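Long-range contacts in carbon dioxide concentrating mechanism protein CcmK (Synechococcus elongatus, PDB 4OX6), which probably assembles as hexamers into the protein shell of the carboxysome, the compartment that concentrates carbon dioxide: residues I20-T25 with A58-G63; L32-A37 with E77-T82; R43-S48 with I106-E111. One frame throughout, in Å; residues are numbered along the deposited sequence.

Contact 1 (I20-T25 with A58-G63)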
ATOM      1  N   ILE A  20      20.487  15.589   9.190  1.00 10.09           N
ATOM      2  CA  ILE A  20      19.708  14.781   8.243  1.00  9.68           C
ATOM      3  C   ILE A  20      19.140  15.655   7.180  1.00  9.92           C
ATOM      4  O   ILE A  20      18.552  16.719   7.436  1.00 12.03           O
ATOM      5  CB  ILE A  20      18.620  13.925   8.957  1.00 18.41           C
ATOM      6  CG1 ILE A  20      17.575  13.286   7.961  1.00 16.50           C
ATOM      7  CG2 ILE A  20      17.889  14.703   9.883  1.00 15.63           C
ATOM      8  CD1 ILE A  20      18.095  12.027   7.328  1.00 26.49           C
ATOM      9  N   GLY A  21      19.253  15.197   5.932  1.00  8.69           N
ATOM     10  CA  GLY A  21      18.489  15.778   4.841  1.00  8.10           C
ATOM     11  C   GLY A  21      17.584  14.684   4.287  1.00  9.04           C
ATOM     12  O   GLY A  21      18.014  13.532   4.136  1.00  9.94           O
ATOM     13  N   SER A  22      16.340  15.075   3.995  1.00  8.61           N
ATOM     14  CA  SER A  22      15.389  14.128   3.385  1.00  7.59           C
ATOM     15  C   SER A  22      14.705  14.849   2.266  1.00  8.25           C
ATOM     16  O   SER A  22      14.258  15.942   2.384  1.00  9.31           O
ATOM     17  CB  SER A  22      14.386  13.680   4.428  1.00  8.68           C
ATOM     18  OG  SER A  22      13.514  12.641   3.939  1.00 10.03           O
ATOM     19  N   LEU A  23      14.643  14.148   1.130  1.00  8.43           N
ATOM     20  CA  LEU A  23      14.044  14.639  -0.091  1.00  8.75           C
ATOM     21  C   LEU A  23      13.087  13.631  -0.669  1.00  7.92           C
ATOM     22  O   LEU A  23      13.447  12.464  -0.749  1.00  9.57           O
ATOM     23  CB  LEU A  23      15.180  15.001  -1.086  1.00  9.26           C
ATOM     24  CG  LEU A  23      14.772  15.535  -2.463  1.00 10.00           C
ATOM     25  CD1 LEU A  23      15.947  16.344  -3.082  1.00 12.18           C
ATOM     26  CD2 LEU A  23      14.440  14.457  -3.476  1.00  9.93           C
ATOM     27  N   GLU A  24      11.906  14.080  -1.081  1.00  8.27           N
ATOM     28  CA  GLU A  24      10.852  13.168  -1.557  1.00  8.30           C
ATOM     29  C   GLU A  24      10.373  13.586  -2.941  1.00  8.18           C
ATOM     30  O   GLU A  24      10.148  14.772  -3.211  1.00  9.03           O
ATOM     31  CB  GLU A  24       9.675  13.180  -0.553  1.00  7.78           C
ATOM     32  CG  GLU A  24       8.530  12.226  -0.864  1.00  7.04           C
ATOM     33  CD  GLU A  24       7.590  12.114   0.292  1.00 11.21           C
ATOM     34  OE1 GLU A  24       8.068  11.948   1.436  1.00 10.84           O
ATOM     35  OE2 GLU A  24       6.363  12.132   0.042  1.00 10.68           O
ATOM     36  N   THR A  25      10.284  12.597  -3.823  1.00  9.60           N
ATOM     37  CA  THR A  25       9.783  12.725  -5.215  1.00  9.00           C
ATOM     38  C   THR A  25       8.564  11.884  -5.449  1.00 10.59           C
ATOM     39  O   THR A  25       8.307  10.908  -4.719  1.00 11.23           O
ATOM     40  CB  THR A  25      10.840  12.283  -6.253  1.00  9.61           C
ATOM     41  OG1 THR A  25      11.183  10.926  -6.037  1.00 10.13           O
ATOM     42  CG2 THR A  25      12.109  13.104  -6.133  1.00 10.07           C
ATOM     43  N   ALA A  58      11.163   8.813  -0.529  1.00  9.27           N
ATOM     44  CA  ALA A  58      12.072   9.766   0.093  1.00 10.35           C
ATOM     45  C   ALA A  58      13.434   9.141   0.243  1.00 11.31           C
ATOM     46  O   ALA A  58      13.568   7.951   0.544  1.00 12.49           O
ATOM     47  CB  ALA A  58      11.542  10.209   1.447  1.00 10.42           C
ATOM     48  N   VAL A  59      14.481   9.938   0.047  1.00  9.92           N
ATOM     49  CA  VAL A  59      15.868   9.505   0.305  1.00  8.85           C
ATOM     50  C   VAL A  59      16.393  10.313   1.489  1.00  8.65           C
ATOM     51  O   VAL A  59      16.142  11.514   1.588  1.00 10.17           O
ATOM     52  CB  VAL A  59      16.781   9.682  -0.930  1.00 10.71           C
ATOM     53  CG1 VAL A  59      16.886  11.104  -1.451  1.00  9.83           C
ATOM     54  CG2 VAL A  59      18.182   9.100  -0.659  1.00 11.62           C
ATOM     55  N   ASN A  60      17.132   9.654   2.355  1.00  7.98           N
ATOM     56  CA  ASN A  60      17.664  10.233   3.596  1.00  8.85           C
ATOM     57  C   ASN A  60      19.170  10.197   3.559  1.00  9.57           C
ATOM     58  O   ASN A  60      19.799   9.150   3.263  1.00 10.12           O
ATOM     59  CB  ASN A  60      17.150   9.406   4.759  1.00 10.51           C
ATOM     60  CG  ASN A  60      15.634   9.406   4.801  1.00  9.58           C
ATOM     61  OD1 ASN A  60      15.021  10.472   4.824  1.00 12.33           O
ATOM     62  ND2 ASN A  60      15.038   8.223   4.787  1.00 10.92           N
ATOM     63  N   ILE A  61      19.784  11.360   3.761  1.00  8.53           N
ATOM     64  CA  ILE A  61      21.229  11.519   3.782  1.00 10.92           C
ATOM     65  C   ILE A  61      21.680  12.083   5.129  1.00  9.29           C
ATOM     66  O   ILE A  61      20.942  12.829   5.821  1.00 10.53           O
ATOM     67  CB  ILE A  61      21.711  12.383   2.618  1.00  8.75           C
ATOM     68  CG1 ILE A  61      21.254  13.844   2.723  1.00  9.22           C
ATOM     69  CG2 ILE A  61      21.326  11.775   1.279  1.00 10.41           C
ATOM     70  CD1 ILE A  61      21.992  14.768   1.746  1.00 10.89           C
ATOM     71  N   ARG A  62      22.931  11.808   5.463  1.00 10.22           N
ATOM     72  CA  ARG A  62      23.531  12.316   6.692  1.00  9.32           C
ATOM     73  C   ARG A  62      24.883  12.937   6.403  1.00 10.90           C
ATOM     74  O   ARG A  62      25.632  12.437   5.572  1.00 11.27           O
ATOM     75  CB  ARG A  62      23.740  11.224   7.732  1.00 11.09           C
ATOM     76  CG  ARG A  62      22.516  10.422   8.115  1.00 11.55           C
ATOM     77  CD  ARG A  62      21.384  11.236   8.795  1.00 10.03           C
ATOM     78  NE  ARG A  62      21.734  11.819  10.076  1.00 12.08           N
ATOM     79  CZ  ARG A  62      21.729  11.174  11.229  1.00 16.06           C
ATOM     80  NH1 ARG A  62      21.283   9.959  11.334  1.00 14.27           N
ATOM     81  NH2 ARG A  62      22.073  11.819  12.336  1.00 17.76           N
ATOM     82  N   GLY A  63      25.214  14.004   7.117  1.00  9.98           N
ATOM     83  CA  GLY A  63      26.529  14.614   7.019  1.00 11.75           C
ATOM     84  C   GLY A  63      26.547  15.888   7.828  1.00 10.44           C
ATOM     85  O   GLY A  63      25.531  16.208   8.488  1.00 11.00           O
TER
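I20 meets R62, and G21 pairs with I61, where strands 19-26 and 56-63 run antiparallel in the sheet of the ferredoxin-like BMC fold. G21 N and I61 O are 2.9 Å apart, and I61 N reaches G21 O at 2.8 Å. L23 and V59 form the second hydrogen-bonded pair. S22 faces N60 in a non-hydrogen-bonded pair between the two, and S22 OG donates to N60 OD1 across it, 2.8 Å away.

The I20 side chain lies on the same sheet face as these polar groups. I20 CB sits 3.9 Å from R62 CD. CG1 is anti to the backbone N (chi1 168°), and it leads the chain past the I61 carbonyl. The terminal I20 CD1 comes within 3.3 Å of I61 O. I20 CD1 also touches R62 CD and N60 CB.

The R62 chain bends at chi2 and chi3. Its guanidinium is gripped by the carbonyls of Q18, A19 and I106 and by a salt bridge to E101. E24 makes a salt bridge to R56 and takes a hydrogen bond from F28 N of a neighbouring subunit. On the opposite face, V59, L23 and I61 meet the helices. L23 CB lies 4.3 Å from V59 CG1.

Contact 2 (L32-A37 with E77-T82); sequences LAAADA and EAAKNT
A33 and A37 of helix 28-39 press their methyl groups against A78 of helix 65-81. The closest apolar touch is A37 CB to A78 CB, 3.6 Å. A33 CB lies 4.2 Å from the same A78 methyl. A78 CB therefore sits between two alanines one helical turn apart. A34 CB and A79 CB are 4.5 Å apart, which is a looser touch. Every apolar partner here is an alanine, and the small side chains let the axes of these two short segments come within 7.7 Å. The two segment axes run nearly antiparallel, at 152°.

Methyl groups also meet oxygens. A78 CB rests 3.5 Å from A33 O, a carbonyl that already accepts the helical bond from A37 N. A33 CB lies 3.2 Å from T82 OG1, so the methyl packs on the hydroxyl oxygen.

No hydrogen bond spans the two segments. The polar contribution is internal to residues 77-82. T82 OG1 donates to A78 O at 2.8 Å, with the donor tilted from the carbonyl plane. OG1 stands beside the backbone N of T82 (chi1 -65°), and from there it reaches back to the residue four positions earlier. This bond holds the T82 hydroxyl, and its oxygen is the atom that the A33 methyl meets. T82 also packs on W90 of a neighbouring subunit.

Beneath the helices lies the sheet. A34 rests on L23 and A79 on T25, both from strand 19-26. Two near-antiparallel helices side by side on one face of an antiparallel sheet are characteristic of the ferredoxin-like BMC domain.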
ATOM      1  N   LEU A  32      16.296   8.169  -7.613  1.00  8.19           N
ATOM      2  CA  LEU A  32      17.621   7.645  -7.892  1.00  8.49           C
ATOM      3  C   LEU A  32      18.497   8.809  -8.378  1.00  9.31           C
ATOM      4  O   LEU A  32      19.664   8.974  -8.007  1.00  9.23           O
ATOM      5  CB  LEU A  32      17.630   6.576  -8.969  1.00  9.19           C
ATOM      6  CG  LEU A  32      16.893   5.270  -8.606  1.00  9.10           C
ATOM      7  CD1 LEU A  32      16.896   4.312  -9.832  1.00 10.63           C
ATOM      8  CD2 LEU A  32      17.538   4.537  -7.422  1.00 12.90           C
ATOM      9  N   ALA A  33      17.923   9.660  -9.250  1.00  9.45           N
ATOM     10  CA  ALA A  33      18.620  10.862  -9.757  1.00  7.82           C
ATOM     11  C   ALA A  33      19.012  11.734  -8.600  1.00  9.76           C
ATOM     12  O   ALA A  33      20.155  12.217  -8.536  1.00  9.47           O
ATOM     13  CB  ALA A  33      17.728  11.630 -10.704  1.00 10.31           C
ATOM     14  N   ALA A  34      18.078  12.022  -7.710  1.00  9.66           N
ATOM     15  CA  ALA A  34      18.397  12.852  -6.553  1.00  9.38           C
ATOM     16  C   ALA A  34      19.495  12.256  -5.702  1.00 10.00           C
ATOM     17  O   ALA A  34      20.428  12.990  -5.283  1.00  8.77           O
ATOM     18  CB  ALA A  34      17.172  13.064  -5.704  1.00  8.15           C
ATOM     19  N   ALA A  35      19.400  10.978  -5.380  1.00  8.45           N
ATOM     20  CA  ALA A  35      20.353  10.326  -4.485  1.00  8.96           C
ATOM     21  C   ALA A  35      21.726  10.399  -5.071  1.00  9.56           C
ATOM     22  O   ALA A  35      22.700  10.744  -4.385  1.00  8.68           O
ATOM     23  CB  ALA A  35      19.957   8.896  -4.294  1.00  9.92           C
ATOM     24  N   ASP A  36      21.875  10.093  -6.348  1.00  9.76           N
ATOM     25  CA  ASP A  36      23.178  10.110  -6.983  1.00  8.38           C
ATOM     26  C   ASP A  36      23.758  11.509  -7.014  1.00 10.39           C
ATOM     27  O   ASP A  36      24.979  11.695  -6.757  1.00  9.74           O
ATOM     28  CB  ASP A  36      23.152   9.507  -8.392  1.00  8.65           C
ATOM     29  CG  ASP A  36      24.539   9.246  -8.950  1.00 11.23           C
ATOM     30  OD1 ASP A  36      25.252   8.377  -8.367  1.00 12.80           O
ATOM     31  OD2 ASP A  36      24.896   9.881  -9.981  1.00 11.46           O
ATOM     32  N   ALA A  37      22.953  12.520  -7.333  1.00  8.94           N
ATOM     33  CA  ALA A  37      23.430  13.889  -7.374  1.00  8.84           C
ATOM     34  C   ALA A  37      23.859  14.332  -5.998  1.00  9.74           C
ATOM     35  O   ALA A  37      24.837  15.065  -5.830  1.00 10.39           O
ATOM     36  CB  ALA A  37      22.397  14.814  -7.929  1.00 10.21           C
ATOM     37  N   GLU A  77      17.754  19.811  -7.824  1.00 10.06           N
ATOM     38  CA  GLU A  77      17.870  20.059  -9.252  1.00 12.15           C
ATOM     39  C   GLU A  77      17.741  18.763 -10.025  1.00 11.76           C
ATOM     40  O   GLU A  77      17.046  18.708 -11.065  1.00 12.48           O
ATOM     41  CB  GLU A  77      19.192  20.733  -9.556  1.00 11.65           C
ATOM     42  CG  GLU A  77      19.185  22.146  -8.976  1.00 21.38           C
ATOM     43  CD  GLU A  77      17.924  22.982  -9.381  1.00 31.98           C
ATOM     44  OE1 GLU A  77      17.643  23.096 -10.599  1.00 41.60           O
ATOM     45  OE2 GLU A  77      17.181  23.487  -8.503  1.00 28.79           O
ATOM     46  N   ALA A  78      18.372  17.691  -9.565  1.00 10.64           N
ATOM     47  CA  ALA A  78      18.319  16.420 -10.296  1.00  9.62           C
ATOM     48  C   ALA A  78      16.912  15.853 -10.337  1.00 12.08           C
ATOM     49  O   ALA A  78      16.504  15.297 -11.390  1.00 11.92           O
ATOM     50  CB  ALA A  78      19.279  15.437  -9.664  1.00 10.71           C
ATOM     51  N   ALA A  79      16.174  15.973  -9.239  1.00 11.12           N
ATOM     52  CA  ALA A  79      14.799  15.516  -9.219  1.00 12.98           C
ATOM     53  C   ALA A  79      13.944  16.235 -10.243  1.00 13.49           C
ATOM     54  O   ALA A  79      13.210  15.586 -11.045  1.00 13.30           O
ATOM     55  CB  ALA A  79      14.217  15.654  -7.842  1.00 12.82           C
ATOM     56  N   LYS A  80      14.032  17.551 -10.275  1.00 12.28           N
ATOM     57  CA  LYS A  80      13.228  18.377 -11.153  1.00 13.70           C
ATOM     58  C   LYS A  80      13.568  18.171 -12.610  1.00 15.20           C
ATOM     59  O   LYS A  80      12.657  18.262 -13.441  1.00 17.71           O
ATOM     60  CB  LYS A  80      13.359  19.870 -10.805  1.00 15.07           C
ATOM     61  CG  LYS A  80      12.915  20.192  -9.436  1.00 17.24           C
ATOM     62  CD  LYS A  80      13.179  21.695  -9.108  1.00 24.59           C
ATOM     63  CE  LYS A  80      12.226  22.571  -9.882  1.00 37.83           C
ATOM     64  NZ  LYS A  80      12.029  23.895  -9.213  1.00 54.84           N
ATOM     65  N   ASN A  81      14.819  17.808 -12.919  1.00 12.07           N
ATOM     66  CA  ASN A  81      15.309  17.660 -14.255  1.00 14.11           C
ATOM     67  C   ASN A  81      15.146  16.246 -14.763  1.00 12.82           C
ATOM     68  O   ASN A  81      15.492  15.967 -15.942  1.00 15.77           O
ATOM     69  CB  ASN A  81      16.794  18.038 -14.330  1.00 17.02           C
ATOM     70  CG  ASN A  81      17.044  19.517 -14.072  1.00 27.88           C
ATOM     71  OD1 ASN A  81      16.134  20.328 -14.135  1.00 31.66           O
ATOM     72  ND2 ASN A  81      18.291  19.859 -13.775  1.00 28.27           N
ATOM     73  N   THR A  82      14.666  15.331 -13.959  1.00 10.92           N
ATOM     74  CA  THR A  82      14.430  13.976 -14.451  1.00 10.52           C
ATOM     75  C   THR A  82      13.148  13.963 -15.304  1.00 11.07           C
ATOM     76  O   THR A  82      12.123  14.472 -14.876  1.00 12.63           O
ATOM     77  CB  THR A  82      14.219  13.040 -13.218  1.00  9.50           C
ATOM     78  OG1 THR A  82      15.430  12.963 -12.442  1.00 12.60           O
ATOM     79  CG2 THR A  82      13.869  11.638 -13.657  1.00  9.17           C
TER

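Contact 3 (R43-S48 with I106-E111)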
ATOM      1  N   ARG A  43      30.179  15.815   1.015  1.00 12.03           N
ATOM      2  CA  ARG A  43      30.606  14.736   1.848  1.00 11.75           C
ATOM      3  C   ARG A  43      29.420  14.311   2.703  1.00 11.88           C
ATOM      4  O   ARG A  43      29.241  14.701   3.855  1.00 12.47           O
ATOM      5  CB  ARG A  43      31.794  15.147   2.735  1.00 14.01           C
ATOM      6  CG  ARG A  43      32.320  13.989   3.530  1.00 19.18           C
ATOM      7  CD  ARG A  43      33.579  14.352   4.276  1.00 29.50           C
ATOM      8  NE  ARG A  43      34.224  13.161   4.803  1.00 39.73           N
ATOM      9  CZ  ARG A  43      35.496  13.118   5.189  1.00 52.39           C
ATOM     10  NH1 ARG A  43      36.255  14.207   5.092  1.00 48.00           N
ATOM     11  NH2 ARG A  43      36.010  11.990   5.673  1.00 52.07           N
ATOM     12  N   ILE A  44      28.569  13.485   2.112  1.00 11.11           N
ATOM     13  CA  ILE A  44      27.390  12.922   2.730  1.00  9.71           C
ATOM     14  C   ILE A  44      27.303  11.413   2.495  1.00 11.27           C
ATOM     15  O   ILE A  44      27.981  10.909   1.582  1.00 11.84           O
ATOM     16  CB  ILE A  44      26.085  13.675   2.276  1.00 10.34           C
ATOM     17  CG1 ILE A  44      25.718  13.429   0.808  1.00 12.19           C
ATOM     18  CG2 ILE A  44      26.229  15.196   2.513  1.00 10.61           C
ATOM     19  CD1 ILE A  44      25.014  12.097   0.462  1.00 11.30           C
ATOM     20  N   THR A  45      26.508  10.744   3.310  1.00 10.55           N
ATOM     21  CA  THR A  45      26.237   9.305   3.170  1.00 10.43           C
ATOM     22  C   THR A  45      24.723   9.179   2.939  1.00 12.37           C
ATOM     23  O   THR A  45      23.912   9.761   3.715  1.00 10.77           O
ATOM     24  CB  THR A  45      26.609   8.523   4.437  1.00 14.04           C
ATOM     25  OG1 THR A  45      27.997   8.785   4.768  1.00 16.70           O
ATOM     26  CG2 THR A  45      26.488   7.050   4.230  1.00 15.33           C
ATOM     27  N   ILE A  46      24.322   8.412   1.910  1.00  9.15           N
ATOM     28  CA  ILE A  46      22.926   8.041   1.756  1.00  9.04           C
ATOM     29  C   ILE A  46      22.728   6.851   2.696  1.00  9.93           C
ATOM     30  O   ILE A  46      23.458   5.874   2.646  1.00 10.37           O
ATOM     31  CB  ILE A  46      22.662   7.577   0.319  1.00 10.57           C
ATOM     32  CG1 ILE A  46      23.009   8.633  -0.721  1.00 11.50           C
ATOM     33  CG2 ILE A  46      21.167   7.274   0.178  1.00 10.94           C
ATOM     34  CD1 ILE A  46      23.179   8.036  -2.188  1.00 12.45           C
ATOM     35  N   VAL A  47      21.778   6.985   3.612  1.00  9.74           N
ATOM     36  CA  VAL A  47      21.528   5.962   4.635  1.00 10.06           C
ATOM     37  C   VAL A  47      20.331   5.079   4.395  1.00 11.32           C
ATOM     38  O   VAL A  47      20.332   3.962   4.860  1.00 12.87           O
ATOM     39  CB  VAL A  47      21.490   6.564   6.063  1.00 11.17           C
ATOM     40  CG1 VAL A  47      22.901   7.192   6.382  1.00 12.48           C
ATOM     41  CG2 VAL A  47      20.391   7.607   6.243  1.00 10.27           C
ATOM     42  N   SER A  48      19.298   5.584   3.752  1.00  9.95           N
ATOM     43  CA  SER A  48      18.058   4.858   3.619  1.00  8.07           C
ATOM     44  C   SER A  48      17.143   5.521   2.606  1.00 10.01           C
ATOM     45  O   SER A  48      17.362   6.667   2.198  1.00  9.63           O
ATOM     46  CB  SER A  48      17.304   4.759   4.968  1.00 11.45           C
ATOM     47  OG  SER A  48      16.942   6.065   5.389  1.00 13.06           O
ATOM     48  N   ILE A 106      16.618   6.437   9.825  1.00 12.71           N
ATOM     49  CA  ILE A 106      17.499   7.459   9.304  1.00 12.73           C
ATOM     50  C   ILE A 106      18.918   7.336   9.855  1.00 12.49           C
ATOM     51  O   ILE A 106      19.749   8.210   9.603  1.00 13.96           O
ATOM     52  CB  ILE A 106      16.988   8.921   9.555  1.00 13.84           C
ATOM     53  CG1 ILE A 106      16.861   9.192  11.059  1.00 14.48           C
ATOM     54  CG2 ILE A 106      15.698   9.102   8.816  1.00 16.42           C
ATOM     55  CD1 ILE A 106      16.718  10.645  11.430  1.00 17.37           C
ATOM     56  N   GLY A 107      19.191   6.249  10.585  1.00 15.68           N
ATOM     57  CA  GLY A 107      20.521   5.980  11.112  1.00 14.67           C
ATOM     58  C   GLY A 107      21.457   5.361  10.102  1.00 13.08           C
ATOM     59  O   GLY A 107      21.040   4.956   9.041  1.00 14.60           O
ATOM     60  N   PHE A 108      22.724   5.234  10.486  1.00 16.62           N
ATOM     61  CA  PHE A 108      23.746   4.576   9.695  1.00 19.85           C
ATOM     62  C   PHE A 108      23.717   3.050   9.881  1.00 23.39           C
ATOM     63  O   PHE A 108      24.004   2.559  10.974  1.00 30.43           O
ATOM     64  CB  PHE A 108      25.137   5.090  10.111  1.00 21.51           C
ATOM     65  CG  PHE A 108      25.400   6.511   9.766  1.00 20.70           C
ATOM     66  CD1 PHE A 108      25.965   6.871   8.580  1.00 23.43           C
ATOM     67  CD2 PHE A 108      25.141   7.503  10.693  1.00 24.29           C
ATOM     68  CE1 PHE A 108      26.254   8.194   8.299  1.00 23.37           C
ATOM     69  CE2 PHE A 108      25.409   8.811  10.399  1.00 21.43           C
ATOM     70  CZ  PHE A 108      25.969   9.140   9.181  1.00 21.90           C
ATOM     71  N   GLY A 109      23.387   2.308   8.838  1.00 19.75           N
ATOM     72  CA  GLY A 109      23.366   0.855   8.906  1.00 23.85           C
ATOM     73  C   GLY A 109      24.701   0.248   8.477  1.00 18.16           C
ATOM     74  O   GLY A 109      25.559   0.928   7.927  1.00 19.17           O
ATOM     75  N   PRO A 110      24.865  -1.054   8.756  1.00 22.51           N
ATOM     76  CA  PRO A 110      26.174  -1.655   8.483  1.00 18.36           C
ATOM     77  C   PRO A 110      26.493  -1.718   6.969  1.00 18.60           C
ATOM     78  O   PRO A 110      27.696  -1.757   6.689  1.00 20.07           O
ATOM     79  CB  PRO A 110      26.076  -3.062   9.090  1.00 22.82           C
ATOM     80  CG  PRO A 110      24.620  -3.329   9.219  1.00 30.69           C
ATOM     81  CD  PRO A 110      23.949  -1.972   9.461  1.00 21.07           C
ATOM     82  N   GLU A 111      25.505  -1.639   6.080  1.00 20.17           N
ATOM     83  CA  GLU A 111      25.797  -1.705   4.656  1.00 21.25           C
ATOM     84  C   GLU A 111      26.387  -0.409   4.104  1.00 21.86           C
ATOM     85  O   GLU A 111      26.960  -0.408   2.996  1.00 22.21           O
ATOM     86  CB  GLU A 111      24.571  -2.123   3.833  1.00 27.44           C
ATOM     87  CG  GLU A 111      24.950  -2.575   2.388  1.00 38.13           C
ATOM     88  CD  GLU A 111      23.844  -3.350   1.665  1.00 46.49           C
ATOM     89  OE1 GLU A 111      23.794  -3.274   0.418  1.00 38.57           O
ATOM     90  OE2 GLU A 111      23.054  -4.061   2.335  1.00 56.69           O
TER
HETATM   91  O   HOH W   1      22.072   2.656   6.442  1.00 30.26           O
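V47 touches three successive residues, I106, G107 and F108, of the loop after helix 98-103. At I106 the side chain points away, and the backbone makes the contact. I106 O lies 3.5 Å from V47 CG2. I106 CA is near S48 OG, a hydroxyl whose polar partners are P105 and N60.

G107 offers its carbonyl. G107 O sits 3.4 Å from V47 CB, the branch point of the side chain, with both methyls close by.

F108 sets its ring against V47 and T45. V47 CG1 stands beside its backbone N (chi1 -62°) and makes an off-centre CH-pi contact, 4.2 Å from the F108 ring centroid and 29° off the ring normal. T45 comes instead to the ring edge, with T45 CB 3.9 Å from F108 CE1 and OG1 in the ring plane.

G109 ends the contact through a water. G109 N donates to it at 2.8 Å, and the water donates to V47 O at 2.7 Å. This bridge joins the two backbones, which share no direct hydrogen bond.

The loop thus lies against strand 45-53, an outermost strand of the sheet within this chain. Strand 56-63 pairs with that strand, and its R62 packs on F108, which also has a cation-pi contact with R116. I46 points away from the loop and packs on helix 28-39.

In the fold
From the N terminus, strand 19-26 comes first. Contact 1 closes the loop that leads from it through helix 28-39 and strand 45-53 to strand 56-63. Contact 2 starts inside that loop and closes on helix 65-81. Contact 3 starts there too, on strand 45-53, and closes last, beyond helix 98-103. Each pair of contacts crosses along the chain, and none nests within another. Contact 1 is central. Its strand 19-26 lies against both helices of contact 2. A probable backbone hydrogen bond from R62 N to T45 O joins it to contact 3. Contacts 2 and 3 lie on opposite sides of the chain centre, and both touch the same neighbouring subunit.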